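Local structure of D-alanyl-D-alanine carboxypeptidase DacD (Escherichia coli, 5FSR) at residues F149-M152 and M153-A157; L276-Q280 and Q281-T285. The protein removes the C-terminal D-alanine from peptidoglycan precursor peptides, acting as a serine-type DD-carboxypeptidase (penicillin-binding protein 6b) in cell wall biogenesis. All coordinates share one frame; numbering follows the deposited sequence.

Contact 1: F149-M152 and M153-A157; sequences FVEM and MNNYA
Phe149 and Met153, one helical turn apart, meet through two different first torsions: CG of Phe149 is trans to its own backbone N (chi1 -165°), whereas CG of Met153 lies trans to its carbonyl carbon (chi1 -68°). The first of these sends the phenyl ring out beside its own carbonyl; the second, with an extended chi2, brings CG and SD of the methionine to the CD2 and CE2 side of that ring. SD lies 3.9 Å from CD2 of Phe149 and 5.0 Å from the centroid of that ring, a Met-aromatic contact with an oblique approach. Methionine suits this place because its unbranched, flexible chain can bring a polarisable sulfur beside the ring, and SD also reaches the flank of Val150.

Beneath the side chains runs the ordinary alpha-helical ladder. Met153 N donates to Phe149 O at 2.8 Å, and Asn154, Asn155 and Tyr156 repeat the i to i-4 step. Asn154 lies alongside Val150, ND2 being 4.0 Å from CG1 of the valine, while its OD1 accepts a hydrogen bond from the backbone N of Phe167. On the exposed face one water donates to Glu151 O at 3.0 Å; as this oxygen also accepts from Asn155 N, it serves both the helix and the solvent. One turn on from Met152, Tyr156 brings CD2 to 3.1 Å from Met152 O, and its CE2 comes within 4.5 Å of the Met152 methyl CE.

The apolar side of helix 146-159 is thus turned to its neighbours. Phe149 packs on Val73 of helix 66-79 and on Ala139 and Ile142 of helix 132-143. Met153 rests on Thr66 and Thr70 of helix 66-79, about 7 Å from the side chain of Lys67, the probable proton acceptor.

Contact 2: L276-Q280 and Q281-T285; sequences LRWGQ and QNFTT
Phe283 meets Trp278 and Gly279 where helix 265-282 gives way to strand 283-289. Its CB lies 3.6 Å from Gly279 O, and CD1 passes the same oxygen at 3.7 Å. Farther out, CE1 and CZ both approach CH2 of Trp278, CE1 at 3.4 Å, over one face of the indole. The phenyl edge points at that face in a T-shaped stack, with centroids 4.8 Å apart and planes at 64°. CG of Trp278 is trans to the residue's backbone N (chi1 175°), which places the indole where the phenyl ring meets it; tryptophan suits the place, since its large indole offers a broad face to the phenyl edge.

Asn282 comes to another part of the indole, its ND2 3.2 Å from CD1 of Trp278, and the same amide donates a weak hydrogen bond to Trp278 O. On another side of the helix, Gln281 lays its aliphatic CG over the guanidinium of Arg277, 3.5 Å from NH1.

The backbone bonds weaken toward the exit: Gln281 N to Arg277 O is 3.1 Å, but Phe283 N to Gly279 O is weak at 3.4 Å. Arg253 also donates to the carbonyls of Gly279 and Gln280. Chemically, the end of this helix relies on more than its own ladder: the asparagine amide and arginine engage late carbonyls, while aromatic packing joins the last turns to the strand.

Overall arrangement
From the N terminus, the chain reaches contact 1 in helix 146-159 and contact 2 only much later, at the junction of helix 265-282 with strand 283-289. Each joins adjoining segments, so neither closes a long loop, and the two follow in series without nesting or crossing. Contact 1 belongs to the helical part of the carboxypeptidase domain, beside helices 66-79 and 132-143. Contact 2 lies by the five-stranded antiparallel sheet, through strands 242-250 and 253-262, and leads into the two-stranded sheet of 283-289 and 316-321. The centres of contact 1 and contact 2 are about 34 Å apart. They lie on opposite sides of the chain's centre and do not touch.

Contact 1: F149-M152 and M153-A157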
loop_
_atom_site.group_PDB
_atom_site.type_symbol
_atom_site.label_atom_id
_atom_site.label_comp_id
_atom_site.label_asym_id
_atom_site.label_seq_id
_atom_site.Cartn_x
_atom_site.Cartn_y
_atom_site.Cartn_z
ATOM N N PHE A 149 -3.640 12.572 16.232
ATOM C CA PHE A 149 -3.537 11.398 15.393
ATOM C C PHE A 149 -3.068 11.816 13.995
ATOM O O PHE A 149 -2.252 11.137 13.383
ATOM C CB PHE A 149 -4.891 10.709 15.307
ATOM C CG PHE A 149 -4.808 9.351 14.769
ATOM C CD1 PHE A 149 -4.503 8.290 15.600
ATOM C CD2 PHE A 149 -4.982 9.129 13.398
ATOM C CE1 PHE A 149 -4.382 7.010 15.081
ATOM C CE2 PHE A 149 -4.892 7.869 12.893
ATOM C CZ PHE A 149 -4.597 6.804 13.738
ATOM N N VAL A 150 -3.581 12.960 13.539
ATOM C CA VAL A 150 -3.211 13.574 12.263
ATOM C C VAL A 150 -1.753 14.068 12.342
ATOM O O VAL A 150 -1.042 14.146 11.316
ATOM C CB VAL A 150 -4.172 14.734 11.900
ATOM C CG1 VAL A 150 -3.836 15.350 10.553
ATOM C CG2 VAL A 150 -5.627 14.243 11.872
ATOM N N GLU A 151 -1.319 14.413 13.548
ATOM C CA GLU A 151 0.064 14.780 13.771
ATOM C C GLU A 151 0.918 13.553 13.519
ATOM O O GLU A 151 1.917 13.676 12.838
ATOM C CB GLU A 151 0.291 15.295 15.176
ATOM C CG GLU A 151 1.398 16.326 15.308
ATOM C CD GLU A 151 1.164 17.253 16.499
ATOM O OE1 GLU A 151 0.358 16.915 17.393
ATOM O OE2 GLU A 151 1.791 18.324 16.536
ATOM N N MET A 152 0.501 12.402 14.056
ATOM C CA MET A 152 1.170 11.123 13.822
ATOM C C MET A 152 1.088 10.655 12.377
ATOM O O MET A 152 2.026 10.054 11.883
ATOM C CB MET A 152 0.586 10.008 14.706
ATOM C CG MET A 152 0.712 10.198 16.215
ATOM S SD MET A 152 -0.213 8.935 17.085
ATOM C CE MET A 152 0.892 7.530 16.995
ATOM N N MET A 153 -0.049 10.875 11.720
ATOM C CA MET A 153 -0.200 10.553 10.301
ATOM C C MET A 153 0.782 11.326 9.411
ATOM O O MET A 153 1.243 10.820 8.408
ATOM C CB MET A 153 -1.625 10.857 9.816
ATOM C CG MET A 153 -2.731 9.982 10.372
ATOM S SD MET A 153 -4.347 10.632 9.900
ATOM C CE MET A 153 -4.573 9.907 8.304
ATOM N N ASN A 154 1.031 12.579 9.777
ATOM C CA ASN A 154 1.964 13.462 9.081
ATOM C C ASN A 154 3.399 13.161 9.429
ATOM O O ASN A 154 4.267 13.248 8.538
ATOM C CB ASN A 154 1.594 14.939 9.278
ATOM C CG ASN A 154 0.317 15.290 8.537
ATOM O OD1 ASN A 154 -0.090 14.535 7.694
ATOM N ND2 ASN A 154 -0.327 16.396 8.864
ATOM N N ASN A 155 3.650 12.748 10.669
ATOM C CA ASN A 155 4.971 12.235 11.059
ATOM C C ASN A 155 5.372 10.938 10.309
ATOM O O ASN A 155 6.547 10.740 10.013
ATOM C CB ASN A 155 5.061 11.997 12.568
ATOM C CG ASN A 155 4.913 13.276 13.378
ATOM O OD1 ASN A 155 5.200 14.363 12.900
ATOM N ND2 ASN A 155 4.445 13.139 14.612
ATOM N N TYR A 156 4.407 10.088 9.977
ATOM C CA TYR A 156 4.711 8.815 9.318
ATOM C C TYR A 156 4.746 9.000 7.805
ATOM O O TYR A 156 5.427 8.260 7.132
ATOM C CB TYR A 156 3.731 7.697 9.710
ATOM C CG TYR A 156 4.012 7.018 11.053
ATOM C CD1 TYR A 156 5.151 6.212 11.244
ATOM C CD2 TYR A 156 3.129 7.185 12.135
ATOM C CE1 TYR A 156 5.403 5.592 12.464
ATOM C CE2 TYR A 156 3.366 6.579 13.374
ATOM C CZ TYR A 156 4.489 5.773 13.543
ATOM O OH TYR A 156 4.687 5.181 14.781
ATOM N N ALA A 157 4.045 9.984 7.266
ATOM C CA ALA A 157 4.294 10.371 5.880
ATOM C C ALA A 157 5.706 10.963 5.740
ATOM O O ALA A 157 6.382 10.673 4.786
ATOM C CB ALA A 157 3.254 11.362 5.402
HETATM O O HOH W 1 3.606 16.142 12.527
#

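Contact 2: L276-Q280 and Q281-T285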
loop_
_atom_site.group_PDB
_atom_site.type_symbol
_atom_site.label_atom_id
_atom_site.label_comp_id
_atom_site.label_asym_id
_atom_site.label_seq_id
_atom_site.Cartn_x
_atom_site.Cartn_y
_atom_site.Cartn_z
ATOM N N LEU A 276 -0.956 -5.054 -13.489
ATOM C CA LEU A 276 -0.516 -6.260 -12.776
ATOM C C LEU A 276 -0.333 -7.501 -13.652
ATOM O O LEU A 276 0.509 -8.345 -13.380
ATOM C CB LEU A 276 -1.536 -6.637 -11.686
ATOM C CG LEU A 276 -1.621 -5.744 -10.468
ATOM C CD1 LEU A 276 -2.910 -6.037 -9.657
ATOM C CD2 LEU A 276 -0.373 -5.916 -9.623
ATOM N N ARG A 277 -1.173 -7.644 -14.655
ATOM C CA ARG A 277 -0.986 -8.733 -15.598
ATOM C C ARG A 277 0.284 -8.544 -16.443
ATOM O O ARG A 277 0.995 -9.507 -16.698
ATOM C CB ARG A 277 -2.198 -8.889 -16.511
ATOM C CG ARG A 277 -2.362 -10.301 -16.981
ATOM C CD ARG A 277 -2.980 -11.120 -15.866
ATOM N NE ARG A 277 -2.772 -12.548 -16.130
ATOM C CZ ARG A 277 -1.657 -13.258 -15.880
ATOM N NH1 ARG A 277 -0.603 -12.711 -15.285
ATOM N NH2 ARG A 277 -1.602 -14.558 -16.216
ATOM N N TRP A 278 0.542 -7.308 -16.876
ATOM C CA TRP A 278 1.735 -6.976 -17.678
ATOM C C TRP A 278 2.967 -7.095 -16.790
ATOM O O TRP A 278 4.009 -7.526 -17.241
ATOM C CB TRP A 278 1.612 -5.577 -18.271
ATOM C CG TRP A 278 2.812 -5.072 -19.025
ATOM C CD1 TRP A 278 3.114 -5.295 -20.355
ATOM C CD2 TRP A 278 3.850 -4.209 -18.520
ATOM N NE1 TRP A 278 4.279 -4.651 -20.677
ATOM C CE2 TRP A 278 4.753 -3.978 -19.582
ATOM C CE3 TRP A 278 4.111 -3.631 -17.277
ATOM C CZ2 TRP A 278 5.888 -3.172 -19.438
ATOM C CZ3 TRP A 278 5.250 -2.841 -17.128
ATOM C CH2 TRP A 278 6.110 -2.607 -18.196
ATOM N N GLY A 279 2.824 -6.742 -15.516
ATOM C CA GLY A 279 3.880 -6.969 -14.567
ATOM C C GLY A 279 4.213 -8.435 -14.435
ATOM O O GLY A 279 5.388 -8.812 -14.493
ATOM N N GLN A 280 3.178 -9.260 -14.294
ATOM C CA GLN A 280 3.327 -10.681 -13.910
ATOM C C GLN A 280 3.921 -11.547 -15.005
ATOM O O GLN A 280 4.694 -12.448 -14.706
ATOM C CB GLN A 280 1.991 -11.310 -13.409
ATOM C CG GLN A 280 1.867 -11.248 -11.896
ATOM C CD GLN A 280 0.484 -11.615 -11.348
ATOM O OE1 GLN A 280 -0.208 -12.494 -11.873
ATOM N NE2 GLN A 280 0.088 -10.942 -10.244
ATOM N N GLN A 281 3.536 -11.271 -16.250
ATOM C CA GLN A 281 3.923 -12.073 -17.403
ATOM C C GLN A 281 5.304 -11.742 -17.986
ATOM O O GLN A 281 5.978 -12.631 -18.495
ATOM C CB GLN A 281 2.883 -11.907 -18.492
ATOM C CG GLN A 281 1.505 -12.389 -18.091
ATOM C CD GLN A 281 0.482 -12.038 -19.140
ATOM O OE1 GLN A 281 0.069 -10.886 -19.236
ATOM N NE2 GLN A 281 0.084 -13.012 -19.940
ATOM N N ASN A 282 5.698 -10.470 -17.889
ATOM C CA ASN A 282 6.869 -9.925 -18.581
ATOM C C ASN A 282 8.145 -9.660 -17.752
ATOM O O ASN A 282 9.211 -9.432 -18.326
ATOM C CB ASN A 282 6.441 -8.648 -19.324
ATOM C CG ASN A 282 5.423 -8.935 -20.415
ATOM O OD1 ASN A 282 5.655 -9.813 -21.258
ATOM N ND2 ASN A 282 4.288 -8.226 -20.399
ATOM N N PHE A 283 8.010 -9.687 -16.428
ATOM C CA PHE A 283 9.084 -9.444 -15.488
ATOM C C PHE A 283 9.134 -10.535 -14.402
ATOM O O PHE A 283 8.153 -11.255 -14.150
ATOM C CB PHE A 283 8.902 -8.079 -14.790
ATOM C CG PHE A 283 8.847 -6.898 -15.727
ATOM C CD1 PHE A 283 7.704 -6.619 -16.440
ATOM C CD2 PHE A 283 9.947 -6.048 -15.871
ATOM C CE1 PHE A 283 7.653 -5.524 -17.294
ATOM C CE2 PHE A 283 9.900 -4.947 -16.718
ATOM C CZ PHE A 283 8.747 -4.682 -17.433
ATOM N N THR A 284 10.307 -10.635 -13.789
ATOM C CA THR A 284 10.599 -11.497 -12.664
ATOM C C THR A 284 11.375 -10.614 -11.684
ATOM O O THR A 284 11.929 -9.601 -12.090
ATOM C CB THR A 284 11.495 -12.707 -13.041
ATOM O OG1 THR A 284 11.179 -13.189 -14.355
ATOM C CG2 THR A 284 11.308 -13.853 -12.071
ATOM N N THR A 285 11.383 -10.991 -10.407
ATOM C CA THR A 285 12.251 -10.400 -9.383
ATOM C C THR A 285 13.197 -11.510 -8.922
ATOM O O THR A 285 12.730 -12.545 -8.437
ATOM C CB THR A 285 11.425 -9.876 -8.168
ATOM O OG1 THR A 285 10.541 -8.836 -8.598
ATOM C CG2 THR A 285 12.326 -9.316 -7.107
#